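Local coordinates for protein beta-agarase D (Zobellia galactanivorans, PDB 4ASM) that cleaves the beta-1,4-linkages of agarose at random, with retention of anomeric configuration, through its secreted family GH16 catalytic domain, at residues D11-P16 and W355-K360; M54-K59 and I123-R128; L153-T158 and E318-I323; I221-N226 and Y235-Q240. All coordinates share one frame; numbering follows the deposited sequence.

In the fold
All four contacts belong to the beta-rich GH16 catalytic domain. Contacts 2 and 3 are neighbours, centres about 11 Å apart, joined where strands 112-125 and 320-326 pair and where Arg128 NE meets Asp320 OD1 at 2.9 Å. Contacts 1 and 4, centres about 10 Å apart, touch where Arg222 CZ lies 3.4 Å from Val13 CG1. Ile356 of contact 1 packs on Trp56 of contact 2 and on Ile321 and Ile323 of contact 3; Val358 also touches Ile321. The probable nucleophile Glu160 is about 4 Å from Leu153 of contact 3, side chain to side chain, and about 9 Å from Tyr235 of contact 4; a calcium ion lies about 5 Å from the Trp355 side chain.

Contact 1 of 4, residues D11-P16 and W355-K360; sequences DNVPIP and WIRVYK
Val13 to Pro16 form an irregular run whose end-to-end direction lies 48° from that of strand 355-360, and side chains bridge the gap, the nearest CA atoms being those of Ile15 and Tyr359, 9.0 Å apart. Arg357 carries the polar part. Its chain is extended from CG to NE and delivers the guanidinium edge-on to two successive carbonyls: NH1 donates to Val13 O at 3.0 Å, and NH2 to Pro14 O, also at 3.0 Å, from above that carbonyl's plane. A weak second bond runs from NH2 to Val13 O. Ile15 CG1 covers one guanidinium face, and beyond it CD1 sits over the Tyr359 ring in a CH-pi contact, 3.6 Å from the centroid and 16° off the normal. With CG1 anti to the carbonyl carbon (chi1 -59°), this branch reaches the strand, CG1 meeting the guanidinium and CD1 the ring. Val13 turns its two methyls to different partners, CG1 to Arg357 NH2 at 3.5 Å and CG2 obliquely to Trp355 CZ2 at 4.2 Å. A leucine in place of Arg357 would probably leave both carbonyls without these donors and Glu136 OE1 without one of the carboxylate's two arginine partners. That glutamate lies on strand 133-140, which pairs with strand 350-362; Trp25 of strand 24-27 touches both Ile15 and Tyr359, and Arg222 of strand 220-229 touches Val13, so the N-terminal run is laid across several neighbouring strands.

Contact 2 of 4, residues M54-K59 and I123-R128; sequences MKWYNK and ITNKTR
The Trp56 indole is sandwiched: Ile123 CD1 lies over one face, 3.3 Å from CE3, and Asn125 over the other, where its CB makes a CH-pi contact 3.9 Å from the centroid of the six-membered ring. On the other side of the sheet, Tyr57 takes Thr124 CB over one face and Lys126 CD in plane at its edge, 3.6 Å from CD1. Tyr57 CG stands between its own backbone N and carbonyl carbon (chi1 51°), which lays the ring alongside Thr124. A phenylalanine here would probably leave Asn62 N without the hydroxyl that it hydrogen-bonds. Between the rings, Tyr57 and Thr124 form an antiparallel hydrogen-bonded pair, Tyr57 N to Thr124 O at 2.9 Å. Beyond the paired residues, Lys126 N donates to Lys55 O at 2.8 Å, beside the classic beta bulge that Lys55 and Trp56 make opposite Phe48. Thr124 OG1 donates in the carbonyl plane to Lys59 O at 2.8 Å. The chemistry is thus divided: Ile123 CD1, Asn125 CB and Thr124 CB pack on aromatic faces, while several polar ends are held by residues outside the two segments, Trp56 NE1 by Asp33, Tyr57 OH by Asn62 and Lys126 NZ by Asp47, which should fix both rings and the lysine.

Contact 3 of 4, residues L153-T158 and E318-I323; sequences LSPDDT and EMDIII
Leu153 ends strand 147-153 by pairing with Asp320 in an antiparallel hydrogen-bonded pair: its N donates to Asp320 O at 2.9 Å, and its O accepts from Asp320 N at 2.8 Å. Its side chain crosses Ile322 at an angle, with CB 3.9 Å from Ile322 CD1. Ser154 lies closest to Met319 in the backbone; Met319 CG packs 3.7 Å from Ser154 N, and Ser154 CA makes a CA-H...O contact with Glu318 O. With OG between the backbone N and the carbonyl carbon (chi1 68°), the serine directs its hydroxyl along its own loop, where it donates to Asp156 OD1. Pro155 sets its ring against two oxygens, CD 3.4 Å from Glu318 O and CG 3.7 Å from Asp320 OD2. That carboxylate is held elsewhere, OD2 by His61 and OD1 by Arg128, which also bridges to Glu318. Asp156 then gathers the loop: besides Ser154 OG, its OD1 accepts from Thr158 N at 3.0 Å and Thr158 OG1 at 2.7 Å. Three donors on one oxygen would be expected to stabilise its negative charge, as would Lys317, salt-bridged to OD2. Ser154 to Asp157 form a type I beta turn, closed by Asp157 N to Ser154 O, and Asp156 with Thr158 makes an Asx turn. The two turns fold the chain back from strand 147-153 into strand 159-166, the strand that holds the probable catalytic residues Glu160 and Glu165 of this GH16 enzyme.

Contact 4 of 4, residues I221-N226 and Y235-Q240; sequences IRIGVN and YFVDGQ
A beta hairpin of strands 220-229 and 232-237 holds this contact, its strands antiparallel, and a type I' turn from Val237 to Gln240 leads on into strand 240-246. Gly224 and Phe236 form the hydrogen-bonded pair, with both N...O distances 3.0 Å; the Phe236 ring presents its edge to Gly224 O and, at CE1, to Asn226 CB 3.7 Å away. On the other face, Val225 and Tyr235 lie side by side, with Val225 CG2 3.3 Å from Tyr235 CE2. Ile223 and Val237 run alongside each other on that face too, more loosely, Ile223 CD1 to Val237 CG2 4.2 Å. At the turn Asp238 grips Arg222 twice: its N donates to Arg222 O at 2.7 Å (169°), and its OD1, met nearly along the C-O axis, accepts from Arg222 N at 2.9 Å. The arginine chain bends at chi3 (-74°), bringing one guanidinium face over the backbone of Gly239, whose CA is 3.4 Å from NH2; a CB on that residue would clash there. Water 2 accepts from Gly239 N and returns a weak bond to Arg222 O. Asp238 thus uses OD1 for a backbone N-H, continuing the hydrogen bonding past the last bridge pair with a side-chain acceptor, while the guanidinium charge of Arg222 is met by Glu136 through NH1.

Contact 1 of 4, residues D11-P16 and W355-K360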
# COMPACT_ATOMS: atom_id res chain seq x y z
N ASP A 11 -19.79 4.15 11.15
CA ASP A 11 -20.25 4.20 12.54
C ASP A 11 -20.56 2.82 13.12
O ASP A 11 -20.27 2.57 14.28
CB ASP A 11 -21.48 5.10 12.66
CG ASP A 11 -21.14 6.58 12.71
OD1 ASP A 11 -19.95 6.94 12.88
OD2 ASP A 11 -22.08 7.38 12.57
N ASN A 12 -21.12 1.94 12.29
CA ASN A 12 -21.55 0.60 12.73
C ASN A 12 -20.45 -0.46 12.67
O ASN A 12 -20.69 -1.64 12.97
CB ASN A 12 -22.77 0.13 11.92
CG ASN A 12 -23.94 1.10 11.99
OD1 ASN A 12 -24.13 1.81 12.99
ND2 ASN A 12 -24.75 1.12 10.93
N VAL A 13 -19.25 -0.05 12.29
CA VAL A 13 -18.18 -1.00 11.99
C VAL A 13 -17.15 -1.03 13.11
O VAL A 13 -16.48 -0.03 13.37
CB VAL A 13 -17.46 -0.60 10.68
CG1 VAL A 13 -16.41 -1.66 10.31
CG2 VAL A 13 -18.46 -0.38 9.54
N PRO A 14 -17.03 -2.16 13.80
CA PRO A 14 -16.05 -2.22 14.89
C PRO A 14 -14.63 -1.90 14.42
O PRO A 14 -14.26 -2.23 13.29
CB PRO A 14 -16.15 -3.66 15.39
CG PRO A 14 -17.53 -4.10 15.00
CD PRO A 14 -17.80 -3.40 13.68
N ILE A 15 -13.89 -1.24 15.28
CA ILE A 15 -12.47 -0.99 15.05
C ILE A 15 -11.72 -2.26 15.45
O ILE A 15 -11.75 -2.66 16.61
CB ILE A 15 -12.00 0.21 15.87
CG1 ILE A 15 -12.81 1.45 15.49
CG2 ILE A 15 -10.50 0.44 15.67
CD1 ILE A 15 -12.79 2.58 16.54
N PRO A 16 -11.07 -2.93 14.47
CA PRO A 16 -10.52 -4.26 14.78
C PRO A 16 -9.20 -4.25 15.54
O PRO A 16 -8.81 -5.27 16.10
CB PRO A 16 -10.33 -4.88 13.40
CG PRO A 16 -10.08 -3.72 12.49
CD PRO A 16 -10.84 -2.54 13.07
N TRP A 355 -14.85 4.69 2.06
CA TRP A 355 -14.42 5.50 3.18
C TRP A 355 -13.02 5.13 3.63
O TRP A 355 -12.55 4.02 3.38
CB TRP A 355 -15.39 5.41 4.35
CG TRP A 355 -15.79 4.04 4.86
CD1 TRP A 355 -17.00 3.43 4.65
CD2 TRP A 355 -15.06 3.16 5.76
NE1 TRP A 355 -17.06 2.23 5.32
CE2 TRP A 355 -15.89 2.04 6.00
CE3 TRP A 355 -13.78 3.20 6.35
CZ2 TRP A 355 -15.49 0.97 6.82
CZ3 TRP A 355 -13.38 2.13 7.16
CH2 TRP A 355 -14.25 1.03 7.40
N ILE A 356 -12.36 6.08 4.28
CA ILE A 356 -11.11 5.85 4.97
C ILE A 356 -11.19 6.55 6.32
O ILE A 356 -11.54 7.74 6.40
CB ILE A 356 -9.88 6.28 4.11
CG1 ILE A 356 -8.56 5.88 4.79
CG2 ILE A 356 -9.96 7.77 3.75
CD1 ILE A 356 -7.37 6.05 3.88
N ARG A 357 -10.89 5.81 7.38
CA ARG A 357 -10.98 6.35 8.73
C ARG A 357 -9.63 6.23 9.43
O ARG A 357 -8.87 5.28 9.18
CB ARG A 357 -12.08 5.64 9.53
CG ARG A 357 -11.85 4.17 9.81
CD ARG A 357 -13.11 3.58 10.46
NE ARG A 357 -13.01 2.15 10.69
CZ ARG A 357 -13.81 1.47 11.49
NH1 ARG A 357 -14.77 2.11 12.18
NH2 ARG A 357 -13.69 0.16 11.59
N VAL A 358 -9.36 7.18 10.31
CA VAL A 358 -8.08 7.27 10.99
C VAL A 358 -8.38 7.48 12.47
O VAL A 358 -9.16 8.38 12.81
CB VAL A 358 -7.26 8.46 10.45
CG1 VAL A 358 -5.95 8.59 11.20
CG2 VAL A 358 -7.01 8.31 8.95
N TYR A 359 -7.79 6.64 13.33
CA TYR A 359 -7.94 6.78 14.78
C TYR A 359 -6.59 6.80 15.48
O TYR A 359 -5.59 6.27 14.97
CB TYR A 359 -8.72 5.60 15.36
CG TYR A 359 -10.13 5.42 14.88
CD1 TYR A 359 -11.21 6.03 15.54
CD2 TYR A 359 -10.41 4.60 13.79
CE1 TYR A 359 -12.53 5.85 15.08
CE2 TYR A 359 -11.69 4.40 13.35
CZ TYR A 359 -12.76 5.02 13.99
OH TYR A 359 -14.04 4.79 13.52
N LYS A 360 -6.55 7.43 16.65
CA LYS A 360 -5.41 7.26 17.53
C LYS A 360 -5.90 6.78 18.90
O LYS A 360 -7.01 7.12 19.30
CB LYS A 360 -4.62 8.57 17.66
CG LYS A 360 -4.06 9.10 16.34
CD LYS A 360 -3.37 10.45 16.51
CE LYS A 360 -2.01 10.30 17.17
NZ LYS A 360 -1.02 9.60 16.27

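Contact 2 of 4, residues M54-K59 and I123-R128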
# COMPACT_ATOMS: atom_id res chain seq x y z
N MET A 54 -10.77 21.04 3.20
CA MET A 54 -9.74 20.56 2.30
C MET A 54 -9.16 19.33 2.98
O MET A 54 -8.41 19.46 3.94
CB MET A 54 -8.64 21.60 2.15
CG MET A 54 -9.11 22.96 1.72
SD MET A 54 -7.93 24.23 2.24
CE MET A 54 -8.44 25.55 1.13
N LYS A 55 -9.51 18.15 2.48
CA LYS A 55 -8.97 16.93 3.07
C LYS A 55 -7.90 16.28 2.20
O LYS A 55 -7.09 15.52 2.72
CB LYS A 55 -10.08 15.91 3.31
CG LYS A 55 -11.01 16.27 4.43
CD LYS A 55 -12.02 15.18 4.68
CE LYS A 55 -12.97 15.56 5.80
NZ LYS A 55 -12.32 15.31 7.12
N TRP A 56 -7.94 16.54 0.90
CA TRP A 56 -7.04 15.91 -0.05
C TRP A 56 -6.61 16.91 -1.11
O TRP A 56 -7.28 17.93 -1.31
CB TRP A 56 -7.75 14.76 -0.81
CG TRP A 56 -8.42 13.75 0.06
CD1 TRP A 56 -9.68 13.80 0.54
CD2 TRP A 56 -7.85 12.52 0.54
NE1 TRP A 56 -9.96 12.69 1.29
CE2 TRP A 56 -8.85 11.88 1.32
CE3 TRP A 56 -6.61 11.88 0.38
CZ2 TRP A 56 -8.65 10.65 1.96
CZ3 TRP A 56 -6.40 10.65 1.01
CH2 TRP A 56 -7.42 10.04 1.79
N TYR A 57 -5.53 16.59 -1.81
CA TYR A 57 -5.29 17.17 -3.13
C TYR A 57 -5.05 16.07 -4.16
O TYR A 57 -4.61 14.96 -3.82
CB TYR A 57 -4.19 18.25 -3.14
CG TYR A 57 -2.88 17.87 -2.51
CD1 TYR A 57 -2.65 18.09 -1.16
CD2 TYR A 57 -1.85 17.31 -3.27
CE1 TYR A 57 -1.43 17.76 -0.57
CE2 TYR A 57 -0.63 16.98 -2.69
CZ TYR A 57 -0.43 17.20 -1.35
OH TYR A 57 0.79 16.86 -0.78
N ASN A 58 -5.35 16.39 -5.42
CA ASN A 58 -5.36 15.41 -6.51
C ASN A 58 -4.00 15.20 -7.16
O ASN A 58 -3.90 15.05 -8.39
CB ASN A 58 -6.45 15.75 -7.55
CG ASN A 58 -6.26 17.12 -8.20
OD1 ASN A 58 -5.44 17.94 -7.75
ND2 ASN A 58 -7.01 17.38 -9.28
N LYS A 59 -2.96 15.12 -6.32
CA LYS A 59 -1.62 14.92 -6.82
C LYS A 59 -0.81 14.10 -5.82
O LYS A 59 -1.14 14.05 -4.65
CB LYS A 59 -0.95 16.30 -7.08
CG LYS A 59 0.41 16.26 -7.74
CD LYS A 59 0.83 17.69 -8.10
CE LYS A 59 2.22 17.72 -8.69
NZ LYS A 59 2.49 19.05 -9.33
N ILE A 123 -3.74 10.66 -5.13
CA ILE A 123 -4.11 11.72 -4.21
C ILE A 123 -3.30 11.63 -2.93
O ILE A 123 -2.83 10.55 -2.56
CB ILE A 123 -5.63 11.72 -3.87
CG1 ILE A 123 -5.99 10.53 -2.98
CG2 ILE A 123 -6.45 11.74 -5.15
CD1 ILE A 123 -7.47 10.54 -2.56
N THR A 124 -3.20 12.76 -2.23
CA THR A 124 -2.54 12.85 -0.93
C THR A 124 -3.48 13.54 0.07
O THR A 124 -4.11 14.55 -0.26
CB THR A 124 -1.29 13.73 -1.07
OG1 THR A 124 -0.41 13.17 -2.05
CG2 THR A 124 -0.55 13.83 0.24
N ASN A 125 -3.58 12.99 1.28
CA ASN A 125 -4.35 13.58 2.37
C ASN A 125 -3.61 14.75 2.99
O ASN A 125 -2.37 14.72 3.10
CB ASN A 125 -4.68 12.47 3.40
CG ASN A 125 -5.82 12.82 4.34
OD1 ASN A 125 -6.84 12.11 4.40
ND2 ASN A 125 -5.65 13.87 5.08
N LYS A 126 -4.35 15.79 3.36
CA LYS A 126 -3.71 17.01 3.90
C LYS A 126 -3.30 16.87 5.37
O LYS A 126 -2.63 17.76 5.90
CB LYS A 126 -4.63 18.20 3.72
CG LYS A 126 -4.91 18.45 2.25
CD LYS A 126 -4.11 19.60 1.73
CE LYS A 126 -4.91 20.86 1.75
NZ LYS A 126 -4.05 21.97 1.28
N THR A 127 -3.72 15.78 6.01
CA THR A 127 -3.42 15.54 7.41
C THR A 127 -2.51 14.33 7.50
O THR A 127 -2.91 13.22 7.10
CB THR A 127 -4.70 15.29 8.23
OG1 THR A 127 -5.58 16.41 8.04
CG2 THR A 127 -4.36 15.13 9.73
N ARG A 128 -1.31 14.53 8.04
CA ARG A 128 -0.32 13.46 8.17
C ARG A 128 -0.62 12.57 9.36
O ARG A 128 -1.36 12.93 10.27
CB ARG A 128 1.09 14.05 8.25
CG ARG A 128 1.50 14.68 6.92
CD ARG A 128 2.89 15.29 6.98
NE ARG A 128 3.25 15.86 5.68
CZ ARG A 128 4.00 16.95 5.54
NH1 ARG A 128 4.47 17.57 6.63
NH2 ARG A 128 4.31 17.42 4.34
O HOH W 1 -7.24 16.01 5.96

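Contact 3 of 4, residues L153-T158 and E318-I323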
# COMPACT_ATOMS: atom_id res chain seq x y z
N LEU A 153 3.49 7.47 3.21
CA LEU A 153 4.86 7.76 2.76
C LEU A 153 5.35 9.05 3.41
O LEU A 153 4.65 10.06 3.36
CB LEU A 153 4.91 7.90 1.24
CG LEU A 153 6.26 8.18 0.56
CD1 LEU A 153 7.28 7.06 0.81
CD2 LEU A 153 6.08 8.43 -0.94
N SER A 154 6.53 9.00 4.03
CA SER A 154 7.06 10.22 4.64
C SER A 154 7.34 11.25 3.54
O SER A 154 7.70 10.87 2.42
CB SER A 154 8.31 9.92 5.49
OG SER A 154 9.40 9.52 4.69
N PRO A 155 7.13 12.54 3.83
CA PRO A 155 7.43 13.59 2.83
C PRO A 155 8.82 13.48 2.18
O PRO A 155 8.98 13.81 1.01
CB PRO A 155 7.30 14.88 3.65
CG PRO A 155 6.25 14.56 4.64
CD PRO A 155 6.46 13.10 5.02
N ASP A 156 9.81 13.01 2.94
CA ASP A 156 11.17 12.91 2.38
C ASP A 156 11.45 11.61 1.64
O ASP A 156 12.57 11.35 1.19
CB ASP A 156 12.23 13.19 3.45
CG ASP A 156 12.47 12.00 4.39
OD1 ASP A 156 11.81 10.94 4.28
OD2 ASP A 156 13.35 12.16 5.26
N ASP A 157 10.40 10.78 1.50
CA ASP A 157 10.44 9.57 0.66
C ASP A 157 11.36 8.44 1.22
O ASP A 157 11.69 7.52 0.49
CB ASP A 157 10.82 9.88 -0.81
CG ASP A 157 9.78 10.70 -1.53
OD1 ASP A 157 8.59 10.65 -1.14
OD2 ASP A 157 10.16 11.39 -2.51
N THR A 158 11.71 8.51 2.50
CA THR A 158 12.58 7.46 3.09
C THR A 158 11.83 6.33 3.80
O THR A 158 12.34 5.24 3.95
CB THR A 158 13.63 8.03 4.07
OG1 THR A 158 12.98 8.67 5.17
CG2 THR A 158 14.56 9.04 3.37
N GLU A 318 6.57 11.08 10.56
CA GLU A 318 5.18 11.24 10.11
C GLU A 318 5.08 11.00 8.60
O GLU A 318 6.03 11.22 7.83
CB GLU A 318 4.58 12.61 10.48
CG GLU A 318 5.21 13.77 9.74
CD GLU A 318 4.57 15.11 10.02
OE1 GLU A 318 3.56 15.16 10.76
OE2 GLU A 318 5.09 16.11 9.47
N MET A 319 3.90 10.56 8.18
CA MET A 319 3.67 10.11 6.81
C MET A 319 2.41 10.71 6.18
O MET A 319 1.43 10.99 6.87
CB MET A 319 3.59 8.59 6.77
CG MET A 319 4.89 7.92 7.21
SD MET A 319 4.79 6.14 6.98
CE MET A 319 6.34 5.70 7.79
N ASP A 320 2.48 10.95 4.87
CA ASP A 320 1.31 11.31 4.08
C ASP A 320 0.51 10.07 3.72
O ASP A 320 1.07 9.04 3.33
CB ASP A 320 1.75 11.96 2.77
CG ASP A 320 2.54 13.25 2.99
OD1 ASP A 320 2.06 14.10 3.77
OD2 ASP A 320 3.62 13.40 2.39
N ILE A 321 -0.82 10.19 3.79
CA ILE A 321 -1.71 9.14 3.28
C ILE A 321 -1.89 9.37 1.78
O ILE A 321 -2.29 10.47 1.36
CB ILE A 321 -3.11 9.17 3.93
CG1 ILE A 321 -3.02 9.04 5.44
CG2 ILE A 321 -3.98 8.05 3.34
CD1 ILE A 321 -4.31 9.47 6.16
N ILE A 322 -1.58 8.34 1.00
CA ILE A 322 -1.69 8.39 -0.45
C ILE A 322 -2.60 7.26 -0.93
O ILE A 322 -2.53 6.12 -0.45
CB ILE A 322 -0.30 8.25 -1.12
CG1 ILE A 322 0.62 9.41 -0.64
CG2 ILE A 322 -0.43 8.21 -2.63
CD1 ILE A 322 2.07 9.31 -1.06
N ILE A 323 -3.50 7.58 -1.85
CA ILE A 323 -4.30 6.55 -2.51
C ILE A 323 -4.05 6.71 -3.99
O ILE A 323 -4.09 7.82 -4.51
CB ILE A 323 -5.80 6.67 -2.18
CG1 ILE A 323 -6.00 6.57 -0.67
CG2 ILE A 323 -6.58 5.58 -2.94
CD1 ILE A 323 -7.45 6.80 -0.24

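Contact 4 of 4, residues I221-N226 and Y235-Q240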
# COMPACT_ATOMS: atom_id res chain seq x y z
N ILE A 221 -13.58 -4.84 0.25
CA ILE A 221 -12.98 -5.31 1.48
C ILE A 221 -12.77 -4.11 2.41
O ILE A 221 -12.77 -2.95 1.96
CB ILE A 221 -11.63 -6.02 1.22
CG1 ILE A 221 -10.58 -5.07 0.62
CG2 ILE A 221 -11.80 -7.24 0.28
CD1 ILE A 221 -9.16 -5.72 0.59
N ARG A 222 -12.59 -4.39 3.69
CA ARG A 222 -12.02 -3.42 4.61
C ARG A 222 -10.58 -3.83 4.85
O ARG A 222 -10.30 -5.00 5.12
CB ARG A 222 -12.76 -3.42 5.95
CG ARG A 222 -14.13 -2.84 5.87
CD ARG A 222 -14.61 -2.61 7.29
NE ARG A 222 -14.99 -3.83 7.99
CZ ARG A 222 -14.53 -4.23 9.19
NH1 ARG A 222 -13.61 -3.55 9.88
NH2 ARG A 222 -15.03 -5.33 9.72
N ILE A 223 -9.66 -2.89 4.74
CA ILE A 223 -8.25 -3.21 4.97
C ILE A 223 -7.61 -2.05 5.73
O ILE A 223 -7.84 -0.88 5.40
CB ILE A 223 -7.51 -3.57 3.65
CG1 ILE A 223 -6.06 -3.99 3.90
CG2 ILE A 223 -7.62 -2.44 2.63
CD1 ILE A 223 -5.46 -4.74 2.71
N GLY A 224 -6.79 -2.38 6.71
CA GLY A 224 -6.19 -1.34 7.55
C GLY A 224 -4.89 -1.76 8.16
O GLY A 224 -4.58 -2.95 8.21
N VAL A 225 -4.13 -0.78 8.60
CA VAL A 225 -2.91 -1.00 9.36
C VAL A 225 -2.96 -0.27 10.68
O VAL A 225 -3.35 0.91 10.73
CB VAL A 225 -1.63 -0.62 8.55
CG1 VAL A 225 -0.37 -0.97 9.32
CG2 VAL A 225 -1.60 -1.36 7.29
N ASN A 226 -2.58 -0.98 11.75
CA ASN A 226 -2.38 -0.37 13.05
C ASN A 226 -0.89 -0.16 13.20
O ASN A 226 -0.11 -1.13 13.31
CB ASN A 226 -2.96 -1.25 14.16
CG ASN A 226 -2.89 -0.58 15.54
OD1 ASN A 226 -2.83 0.65 15.65
ND2 ASN A 226 -2.86 -1.40 16.59
N TYR A 235 -1.81 -5.74 10.50
CA TYR A 235 -2.67 -5.63 9.32
C TYR A 235 -3.99 -6.34 9.54
O TYR A 235 -4.03 -7.36 10.23
CB TYR A 235 -1.97 -6.24 8.08
CG TYR A 235 -0.75 -5.49 7.64
CD1 TYR A 235 0.47 -5.69 8.27
CD2 TYR A 235 -0.83 -4.56 6.62
CE1 TYR A 235 1.59 -4.97 7.86
CE2 TYR A 235 0.28 -3.86 6.19
CZ TYR A 235 1.49 -4.06 6.83
OH TYR A 235 2.60 -3.35 6.44
N PHE A 236 -5.05 -5.77 8.97
CA PHE A 236 -6.43 -6.26 9.17
C PHE A 236 -7.15 -6.28 7.84
O PHE A 236 -7.03 -5.33 7.05
CB PHE A 236 -7.19 -5.32 10.11
CG PHE A 236 -6.54 -5.17 11.45
CD1 PHE A 236 -5.46 -4.30 11.62
CD2 PHE A 236 -6.99 -5.90 12.54
CE1 PHE A 236 -4.82 -4.17 12.86
CE2 PHE A 236 -6.34 -5.78 13.79
CZ PHE A 236 -5.27 -4.90 13.94
N VAL A 237 -7.88 -7.36 7.58
CA VAL A 237 -8.73 -7.50 6.39
C VAL A 237 -10.09 -7.96 6.86
O VAL A 237 -10.21 -8.98 7.57
CB VAL A 237 -8.15 -8.50 5.37
CG1 VAL A 237 -9.10 -8.63 4.17
CG2 VAL A 237 -6.80 -8.01 4.89
N ASP A 238 -11.10 -7.20 6.48
CA ASP A 238 -12.49 -7.50 6.86
C ASP A 238 -12.66 -7.73 8.37
O ASP A 238 -13.37 -8.65 8.82
CB ASP A 238 -13.02 -8.67 6.02
CG ASP A 238 -13.23 -8.29 4.57
OD1 ASP A 238 -13.32 -7.09 4.26
OD2 ASP A 238 -13.27 -9.20 3.72
N GLY A 239 -11.99 -6.89 9.15
CA GLY A 239 -12.13 -6.94 10.60
C GLY A 239 -11.29 -7.96 11.34
O GLY A 239 -11.35 -8.06 12.56
N GLN A 240 -10.51 -8.75 10.60
CA GLN A 240 -9.71 -9.82 11.18
C GLN A 240 -8.24 -9.42 11.12
O GLN A 240 -7.78 -8.99 10.07
CB GLN A 240 -9.93 -11.11 10.38
CG GLN A 240 -9.16 -12.32 10.89
CD GLN A 240 -9.22 -13.49 9.92
OE1 GLN A 240 -8.93 -13.38 8.72
NE2 GLN A 240 -9.57 -14.64 10.47
O HOH W 2 -10.19 -4.64 8.38